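Side-chain contact in oxidase/hydroxylase (Streptomyces hygroscopicus subsp. hygroscopicus, PDB 4XCB), which is probably a metal- and 2-oxoglutarate-dependent oxygenase of the phytanoyl-CoA dioxygenase family, and binds hygromycin B: residues Pro56-Ala61 with Leu221-Gly226. Residues are numbered along the deposited sequence; the frame is centred on the assembly and turned at random.
Sequences PDLPAA and LLTAFG
Leu58 reaches the strand with one methyl: its CD1 lies 3.6 Å from CG2 of Thr223, two branch ends meeting while the side chains cross at about a right angle. The leucine has CG beside its backbone N and opposite the carbonyl carbon (chi1 -75°), and an extended second torsion (chi2 176°) carries CD1 out to the threonine. In Thr223, OG1 sits between the backbone N and the carbonyl carbon (chi1 58°), which leaves CG2, rather than the hydroxyl, to meet the leucine.

Two residues further along the same face of the strand, Phe225 does not aim its CB at the helix, but the end of its ring swings toward Pro59, and the two side chains slide past each other in opposite directions. Pro59 CG approaches the edge of that ring near its plane, 4.2 Å from CE1, so the pyrrolidine does not stack on the aromatic face.

The fold is the double-stranded beta-helix of the cupin clan. Strand 220-229 runs between strands 139-144 and 86-96 in its larger sheet, and helix 58-61 packs on the outward side. Leu222, on the other face of the strand from Thr223, touches the bound 2-oxoglutarate. Leu39 of helix 29-40 and Phe65 of helix 63-69 each touch both Leu58 and Thr223, so the contact lies among apolar side chains, while Leu68 and Ala69, also of helix 63-69, pack against Phe225. Pro59 also touches Arg246 of a second subunit.

At the start of the short helix Asp57 is the N-cap, its OD1 accepting a weak, long bond of 3.4 Å from Ala60 N.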
loop_
_atom_site.group_PDB
_atom_site.type_symbol
_atom_site.label_atom_id
_atom_site.label_comp_id
_atom_site.label_asym_id
_atom_site.label_seq_id
_atom_site.Cartn_x
_atom_site.Cartn_y
_atom_site.Cartn_z
ATOM N N PRO A 56 35.573 10.760 -4.555
ATOM C CA PRO A 56 34.307 11.374 -4.142
ATOM C C PRO A 56 33.319 11.777 -5.241
ATOM O O PRO A 56 32.107 11.721 -4.998
ATOM C CB PRO A 56 34.766 12.618 -3.374
ATOM C CG PRO A 56 36.090 12.927 -3.912
ATOM C CD PRO A 56 36.731 11.611 -4.235
ATOM N N ASP A 57 33.799 12.195 -6.405
ATOM C CA ASP A 57 32.881 12.688 -7.436
ATOM C C ASP A 57 33.441 12.350 -8.803
ATOM O O ASP A 57 34.075 13.175 -9.450
ATOM C CB ASP A 57 32.660 14.204 -7.287
ATOM C CG ASP A 57 31.540 14.732 -8.174
ATOM O OD1 ASP A 57 31.113 14.021 -9.106
ATOM O OD2 ASP A 57 31.094 15.884 -7.947
ATOM N N LEU A 58 33.220 11.117 -9.239
ATOM C CA LEU A 58 33.851 10.650 -10.463
ATOM C C LEU A 58 33.390 11.378 -11.730
ATOM O O LEU A 58 34.215 11.635 -12.598
ATOM C CB LEU A 58 33.637 9.140 -10.615
ATOM C CG LEU A 58 34.505 8.300 -9.679
ATOM C CD1 LEU A 58 34.155 6.840 -9.833
ATOM C CD2 LEU A 58 35.965 8.506 -9.961
ATOM N N PRO A 59 32.090 11.706 -11.858
ATOM C CA PRO A 59 31.749 12.359 -13.128
ATOM C C PRO A 59 32.343 13.764 -13.251
ATOM O O PRO A 59 32.590 14.209 -14.368
ATOM C CB PRO A 59 30.215 12.404 -13.098
ATOM C CG PRO A 59 29.833 11.272 -12.209
ATOM C CD PRO A 59 30.882 11.259 -11.141
ATOM N N ALA A 60 32.581 14.441 -12.130
ATOM C CA ALA A 60 33.252 15.739 -12.153
ATOM C C ALA A 60 34.748 15.576 -12.387
ATOM O O ALA A 60 35.399 16.428 -13.007
ATOM C CB ALA A 60 33.006 16.491 -10.843
ATOM N N ALA A 61 35.282 14.463 -11.896
ATOM C CA ALA A 61 36.720 14.230 -11.867
ATOM C C ALA A 61 37.295 13.784 -13.213
ATOM O O ALA A 61 38.479 13.986 -13.488
ATOM C CB ALA A 61 37.050 13.202 -10.795
ATOM N N LEU A 221 37.463 -3.155 -5.632
ATOM C CA LEU A 221 37.254 -1.910 -6.375
ATOM C C LEU A 221 35.897 -1.847 -7.075
ATOM O O LEU A 221 35.475 -2.794 -7.728
ATOM C CB LEU A 221 38.368 -1.735 -7.411
ATOM C CG LEU A 221 38.515 -0.326 -7.994
ATOM C CD1 LEU A 221 38.868 0.676 -6.906
ATOM C CD2 LEU A 221 39.577 -0.325 -9.084
ATOM N N LEU A 222 35.220 -0.713 -6.952
ATOM C CA LEU A 222 33.980 -0.531 -7.683
ATOM C C LEU A 222 33.655 0.936 -7.814
ATOM O O LEU A 222 34.236 1.771 -7.127
ATOM C CB LEU A 222 32.816 -1.252 -7.002
ATOM C CG LEU A 222 32.183 -0.538 -5.809
ATOM C CD1 LEU A 222 30.897 -1.218 -5.410
ATOM C CD2 LEU A 222 33.131 -0.482 -4.635
ATOM N N THR A 223 32.730 1.232 -8.718
ATOM C CA THR A 223 32.200 2.580 -8.864
ATOM C C THR A 223 30.684 2.535 -8.752
ATOM O O THR A 223 30.046 1.619 -9.260
ATOM C CB THR A 223 32.614 3.201 -10.207
ATOM O OG1 THR A 223 32.151 2.360 -11.271
ATOM C CG2 THR A 223 34.138 3.314 -10.286
ATOM N N ALA A 224 30.112 3.507 -8.057
ATOM C CA ALA A 224 28.681 3.511 -7.774
ATOM C C ALA A 224 28.045 4.769 -8.329
ATOM O O ALA A 224 28.565 5.873 -8.136
ATOM C CB ALA A 224 28.431 3.433 -6.286
ATOM N N PHE A 225 26.906 4.604 -8.991
ATOM C CA PHE A 225 26.191 5.761 -9.528
ATOM C C PHE A 225 24.770 5.745 -9.018
ATOM O O PHE A 225 24.092 4.721 -9.114
ATOM C CB PHE A 225 26.239 5.756 -11.056
ATOM C CG PHE A 225 27.633 5.818 -11.608
ATOM C CD1 PHE A 225 28.267 7.035 -11.773
ATOM C CD2 PHE A 225 28.311 4.666 -11.950
ATOM C CE1 PHE A 225 29.561 7.100 -12.272
ATOM C CE2 PHE A 225 29.613 4.714 -12.443
ATOM C CZ PHE A 225 30.236 5.943 -12.605
ATOM N N GLY A 226 24.325 6.879 -8.475
ATOM C CA GLY A 226 23.044 6.953 -7.795
ATOM C C GLY A 226 22.112 7.808 -8.614
ATOM O O GLY A 226 22.503 8.873 -9.088
#